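Local coordinates for topoisomerase I-like protein (Leishmania donovani, PDB 2B9S) that probably relaxes supercoiled DNA as the large subunit of a heterodimeric type IB topoisomerase, nicking and resealing one strand, at residues K176-N187 with W214-V222. Sequence-based numbering, arbitrary orientation.
Sequences KVRVQPEDITIN and WLAMWRDSV. With nucleotides of chain A; nucleotides of chain C.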
loop_
_atom_site.group_PDB
_atom_site.type_symbol
_atom_site.label_atom_id
_atom_site.label_comp_id
_atom_site.label_asym_id
_atom_site.label_seq_id
_atom_site.Cartn_x
_atom_site.Cartn_y
_atom_site.Cartn_z
ATOM N N LYS D 176 11.528 10.690 10.709
ATOM C CA LYS D 176 12.075 9.925 9.614
ATOM C C LYS D 176 13.267 10.740 9.091
ATOM O O LYS D 176 13.080 11.796 8.480
ATOM C CB LYS D 176 11.006 9.753 8.531
ATOM C CG LYS D 176 11.241 8.597 7.581
ATOM C CD LYS D 176 10.851 8.937 6.135
ATOM C CE LYS D 176 9.452 9.421 5.971
ATOM N NZ LYS D 176 8.954 9.315 4.571
ATOM N N VAL D 177 14.486 10.276 9.365
ATOM C CA VAL D 177 15.675 11.069 9.040
ATOM C C VAL D 177 16.034 11.073 7.547
ATOM O O VAL D 177 15.554 10.224 6.760
ATOM C CB VAL D 177 16.914 10.729 9.924
ATOM C CG1 VAL D 177 16.556 10.780 11.414
ATOM C CG2 VAL D 177 17.554 9.367 9.533
ATOM N N ARG D 178 16.845 12.062 7.171
ATOM C CA ARG D 178 17.382 12.202 5.814
ATOM C C ARG D 178 18.202 10.985 5.416
ATOM O O ARG D 178 19.111 10.586 6.133
ATOM C CB ARG D 178 18.250 13.470 5.690
ATOM C CG ARG D 178 18.573 13.845 4.233
ATOM C CD ARG D 178 19.235 15.210 4.124
ATOM N NE ARG D 178 18.340 16.321 4.470
ATOM C CZ ARG D 178 17.570 17.007 3.627
ATOM N NH1 ARG D 178 17.522 16.733 2.326
ATOM N NH2 ARG D 178 16.823 17.989 4.098
ATOM N N VAL D 179 17.846 10.403 4.278
ATOM C CA VAL D 179 18.597 9.313 3.664
ATOM C C VAL D 179 19.888 9.837 2.990
ATOM O O VAL D 179 19.843 10.715 2.121
ATOM C CB VAL D 179 17.720 8.558 2.635
ATOM C CG1 VAL D 179 18.441 7.307 2.100
ATOM C CG2 VAL D 179 16.371 8.192 3.256
ATOM N N GLN D 180 21.030 9.295 3.406
ATOM C CA GLN D 180 22.332 9.593 2.776
ATOM C C GLN D 180 22.703 8.536 1.707
ATOM O O GLN D 180 22.179 7.416 1.729
ATOM C CB GLN D 180 23.438 9.695 3.839
ATOM C CG GLN D 180 23.303 10.886 4.850
ATOM C CD GLN D 180 23.283 12.298 4.210
ATOM O OE1 GLN D 180 22.758 13.242 4.804
ATOM N NE2 GLN D 180 23.846 12.439 3.019
ATOM N N PRO D 181 23.596 8.891 0.759
ATOM C CA PRO D 181 24.122 7.867 -0.145
ATOM C C PRO D 181 24.633 6.602 0.575
ATOM O O PRO D 181 24.456 5.498 0.062
ATOM C CB PRO D 181 25.259 8.590 -0.861
ATOM C CG PRO D 181 24.889 10.034 -0.806
ATOM C CD PRO D 181 24.147 10.237 0.458
ATOM N N GLU D 182 25.215 6.768 1.766
ATOM C CA GLU D 182 25.739 5.660 2.560
ATOM C C GLU D 182 24.663 4.705 3.071
ATOM O O GLU D 182 24.974 3.614 3.556
ATOM C CB GLU D 182 26.563 6.191 3.747
ATOM C CG GLU D 182 27.971 6.732 3.378
ATOM C CD GLU D 182 27.981 8.092 2.630
ATOM O OE1 GLU D 182 27.006 8.870 2.680
ATOM O OE2 GLU D 182 28.992 8.407 1.992
ATOM N N ASP D 183 23.406 5.127 2.977
ATOM C CA ASP D 183 22.261 4.319 3.411
ATOM C C ASP D 183 21.722 3.442 2.275
ATOM O O ASP D 183 21.037 2.445 2.525
ATOM C CB ASP D 183 21.143 5.246 3.935
ATOM C CG ASP D 183 21.574 6.073 5.145
ATOM O OD1 ASP D 183 22.246 5.514 6.028
ATOM O OD2 ASP D 183 21.242 7.277 5.227
ATOM N N ILE D 184 22.050 3.821 1.036
ATOM C CA ILE D 184 21.442 3.263 -0.183
ATOM C C ILE D 184 22.302 2.196 -0.861
ATOM O O ILE D 184 23.490 2.406 -1.147
ATOM C CB ILE D 184 21.070 4.386 -1.182
ATOM C CG1 ILE D 184 20.031 5.312 -0.541
ATOM C CG2 ILE D 184 20.521 3.820 -2.510
ATOM C CD1 ILE D 184 19.926 6.682 -1.172
ATOM N N THR D 185 21.681 1.037 -1.074
ATOM C CA THR D 185 22.274 -0.076 -1.822
ATOM C C THR D 185 21.749 0.025 -3.251
ATOM O O THR D 185 20.539 0.133 -3.482
ATOM C CB THR D 185 21.921 -1.451 -1.182
ATOM O OG1 THR D 185 22.421 -1.491 0.162
ATOM C CG2 THR D 185 22.535 -2.618 -1.956
ATOM N N ILE D 186 22.676 0.021 -4.200
ATOM C CA ILE D 186 22.353 0.056 -5.624
ATOM C C ILE D 186 22.338 -1.370 -6.174
ATOM O O ILE D 186 23.256 -2.158 -5.932
ATOM C CB ILE D 186 23.358 0.965 -6.388
ATOM C CG1 ILE D 186 23.185 2.438 -5.969
ATOM C CG2 ILE D 186 23.237 0.776 -7.894
ATOM C CD1 ILE D 186 22.023 3.208 -6.621
ATOM N N ASN D 187 21.254 -1.714 -6.866
ATOM C CA ASN D 187 21.177 -2.981 -7.592
ATOM C C ASN D 187 21.165 -2.685 -9.083
ATOM O O ASN D 187 20.267 -1.996 -9.578
ATOM C CB ASN D 187 19.936 -3.793 -7.219
ATOM C CG ASN D 187 19.998 -5.218 -7.736
ATOM O OD1 ASN D 187 20.919 -5.946 -7.422
ATOM N ND2 ASN D 187 19.010 -5.617 -8.515
ATOM N N TRP D 214 14.353 -4.621 -7.982
ATOM C CA TRP D 214 14.554 -3.275 -7.462
ATOM C C TRP D 214 15.888 -2.693 -7.886
ATOM O O TRP D 214 16.851 -3.447 -8.107
ATOM C CB TRP D 214 14.400 -3.238 -5.934
ATOM C CG TRP D 214 15.230 -4.197 -5.109
ATOM C CD1 TRP D 214 14.827 -5.418 -4.618
ATOM C CD2 TRP D 214 16.559 -3.973 -4.573
ATOM N NE1 TRP D 214 15.838 -5.972 -3.858
ATOM C CE2 TRP D 214 16.897 -5.103 -3.809
ATOM C CE3 TRP D 214 17.487 -2.934 -4.681
ATOM C CZ2 TRP D 214 18.127 -5.227 -3.166
ATOM C CZ3 TRP D 214 18.700 -3.052 -4.041
ATOM C CH2 TRP D 214 19.011 -4.183 -3.284
ATOM N N LEU D 215 15.940 -1.360 -8.000
ATOM C CA LEU D 215 17.140 -0.670 -8.481
ATOM C C LEU D 215 17.940 -0.065 -7.333
ATOM O O LEU D 215 19.154 0.185 -7.452
ATOM C CB LEU D 215 16.785 0.442 -9.490
ATOM C CG LEU D 215 15.717 0.179 -10.552
ATOM C CD1 LEU D 215 15.551 1.366 -11.550
ATOM C CD2 LEU D 215 15.951 -1.124 -11.285
ATOM N N ALA D 216 17.257 0.199 -6.227
ATOM C CA ALA D 216 17.894 0.746 -5.038
ATOM C C ALA D 216 17.062 0.423 -3.791
ATOM O O ALA D 216 15.854 0.169 -3.890
ATOM C CB ALA D 216 18.127 2.273 -5.199
ATOM N N MET D 217 17.721 0.432 -2.628
ATOM C CA MET D 217 17.109 0.053 -1.349
ATOM C C MET D 217 17.771 0.853 -0.241
ATOM O O MET D 217 18.975 1.105 -0.282
ATOM C CB MET D 217 17.281 -1.457 -1.094
ATOM C CG MET D 217 16.692 -2.017 0.219
ATOM S SD MET D 217 17.711 -1.836 1.729
ATOM C CE MET D 217 19.037 -3.000 1.426
ATOM N N TRP D 218 16.977 1.286 0.734
ATOM C CA TRP D 218 17.524 1.803 1.982
ATOM C C TRP D 218 16.663 1.332 3.144
ATOM O O TRP D 218 15.549 0.838 2.971
ATOM C CB TRP D 218 17.695 3.320 1.971
ATOM C CG TRP D 218 16.424 4.065 2.051
ATOM C CD1 TRP D 218 15.798 4.496 3.188
ATOM C CD2 TRP D 218 15.597 4.474 0.952
ATOM N NE1 TRP D 218 14.630 5.136 2.870
ATOM C CE2 TRP D 218 14.473 5.136 1.505
ATOM C CE3 TRP D 218 15.692 4.338 -0.448
ATOM C CZ2 TRP D 218 13.449 5.681 0.711
ATOM C CZ3 TRP D 218 14.658 4.878 -1.244
ATOM C CH2 TRP D 218 13.549 5.538 -0.647
ATOM N N ARG D 219 17.205 1.453 4.336
ATOM C CA ARG D 219 16.476 1.055 5.518
ATOM C C ARG D 219 15.949 2.322 6.208
ATOM O O ARG D 219 16.712 3.233 6.538
ATOM C CB ARG D 219 17.398 0.218 6.399
ATOM C CG ARG D 219 16.724 -0.458 7.560
ATOM C CD ARG D 219 17.668 -1.454 8.212
ATOM N NE ARG D 219 17.964 -2.589 7.326
ATOM C CZ ARG D 219 17.219 -3.689 7.261
ATOM N NH1 ARG D 219 16.124 -3.795 8.024
ATOM N NH2 ARG D 219 17.562 -4.678 6.436
ATOM N N ASP D 220 14.633 2.385 6.360
ATOM C CA ASP D 220 13.947 3.564 6.903
ATOM C C ASP D 220 14.133 3.690 8.430
ATOM O O ASP D 220 14.086 2.697 9.136
ATOM C CB ASP D 220 12.466 3.512 6.485
ATOM C CG ASP D 220 11.546 4.241 7.438
ATOM O OD1 ASP D 220 11.270 5.423 7.168
ATOM O OD2 ASP D 220 11.075 3.614 8.430
ATOM N N SER D 221 14.360 4.910 8.925
ATOM C CA SER D 221 14.748 5.112 10.328
ATOM C C SER D 221 13.632 4.981 11.369
ATOM O O SER D 221 13.918 4.758 12.546
ATOM C CB SER D 221 15.441 6.457 10.505
ATOM O OG SER D 221 14.533 7.521 10.277
ATOM N N VAL D 222 12.378 5.126 10.954
ATOM C CA VAL D 222 11.247 5.035 11.892
ATOM C C VAL D 222 11.177 3.652 12.588
ATOM O O VAL D 222 11.129 3.584 13.805
ATOM C CB VAL D 222 9.901 5.404 11.217
ATOM C CG1 VAL D 222 8.736 5.179 12.153
ATOM C CG2 VAL D 222 9.912 6.853 10.732
ATOM P P DA A 7 15.801 -8.142 -0.876
ATOM O OP1 DA A 7 16.809 -8.737 -1.784
ATOM O OP2 DA A 7 15.921 -6.755 -0.382
ATOM O "O5'" DA A 7 14.398 -8.270 -1.593
ATOM C "C5'" DA A 7 13.904 -9.530 -1.967
ATOM C "C4'" DA A 7 12.489 -9.389 -2.489
ATOM O "O4'" DA A 7 11.591 -9.396 -1.355
ATOM C "C3'" DA A 7 12.137 -8.127 -3.288
ATOM O "O3'" DA A 7 11.127 -8.506 -4.200
ATOM C "C2'" DA A 7 11.441 -7.260 -2.275
ATOM C "C1'" DA A 7 10.663 -8.358 -1.539
ATOM N N9 DA A 7 10.135 -7.918 -0.243
ATOM C C8 DA A 7 10.773 -7.092 0.628
ATOM N N7 DA A 7 10.075 -6.852 1.694
ATOM C C5 DA A 7 8.906 -7.535 1.519
ATOM C C6 DA A 7 7.775 -7.655 2.329
ATOM N N6 DA A 7 7.664 -7.034 3.514
ATOM N N1 DA A 7 6.768 -8.415 1.865
ATOM C C2 DA A 7 6.915 -9.038 0.689
ATOM N N3 DA A 7 7.937 -8.979 -0.165
ATOM C C4 DA A 7 8.913 -8.206 0.318
ATOM P P DA C 13 6.215 6.553 5.167
ATOM O OP1 DA C 13 6.512 7.950 5.525
ATOM O OP2 DA C 13 7.260 5.550 5.265
ATOM O "O5'" DA C 13 4.963 6.034 6.036
ATOM C "C5'" DA C 13 3.695 6.694 6.000
ATOM C "C4'" DA C 13 2.605 5.643 5.961
ATOM O "O4'" DA C 13 2.429 5.116 4.624
ATOM C "C3'" DA C 13 2.856 4.423 6.842
ATOM O "O3'" DA C 13 1.664 4.261 7.552
ATOM C "C2'" DA C 13 3.214 3.280 5.852
ATOM C "C1'" DA C 13 2.387 3.691 4.638
ATOM N N9 DA C 13 2.931 3.231 3.359
ATOM C C8 DA C 13 4.192 3.525 2.896
ATOM N N7 DA C 13 4.457 2.990 1.737
ATOM C C5 DA C 13 3.272 2.334 1.397
ATOM C C6 DA C 13 2.908 1.560 0.261
ATOM N N6 DA C 13 3.718 1.375 -0.782
ATOM N N1 DA C 13 1.680 1.009 0.230
ATOM C C2 DA C 13 0.841 1.226 1.278
ATOM N N3 DA C 13 1.075 1.924 2.398
ATOM C C4 DA C 13 2.319 2.456 2.400
HETATM O O HOH W 1 15.169 7.454 7.097
HETATM O O HOH W 2 19.963 1.802 4.973
HETATM O O HOH W 3 19.648 3.549 6.812
#
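Met217 O takes the backbone N-H of Thr185 in the shortest bond between the two segments, N to O 2.8 Å. Ile184 CA also approaches this oxygen, in a CA-H...O contact. Met217 N returns a bond to Thr185 O at 3.0 Å, more bent, at 140°. Thr185 and Met217 are thus a hydrogen-bonded antiparallel pair. Ile186 and Ala216 form the next, non-hydrogen-bonded pair.

Asn187 closes this end with two bonds. Its backbone N reaches Leu215 O from above the carbonyl plane. Its ND2 gives Trp214 O a bond of 3.1 Å, lying close to the amide plane. Asn187 OD1 is taken by Asp209 N and Gln207 NE2, so both ends of the amide are held. CB of Asn187 packs on the Trp214 indole, 3.5 Å from CZ3. The ring edge along NE1, CE2 and CZ2 meets the DA7 phosphate of chain A, with NE1 3.5 Å from O5'.

Val179 sets both methyls on one face of the Trp218 indole. CG2 lies over the five-membered ring, 3.8 Å from its centroid, a CH-pi contact. Chi1 of 72° puts Trp218 CG between its backbone N and carbonyl carbon, which turns the ring toward this valine. Past Trp218, one water accepts from Arg219 N and donates to Asp183 O.

At the far end, Val177 N donates to Ser221 OG, 2.9 Å and nearly straight. Lys176 lays its CG against Asp220 OD1, while NZ bonds DA13 OP1 of chain C and forms a salt bridge with Glu158. Arg219 also pairs with a DNA phosphate. The contact, in the DNA-binding fragment of eukaryotic topoisomerase I, thus reaches two DNA chains.

Strands 185-187 and 216-219 are the central pair of a four-stranded mixed sheet, with 205-207 beside the first and 226-229 beside the second.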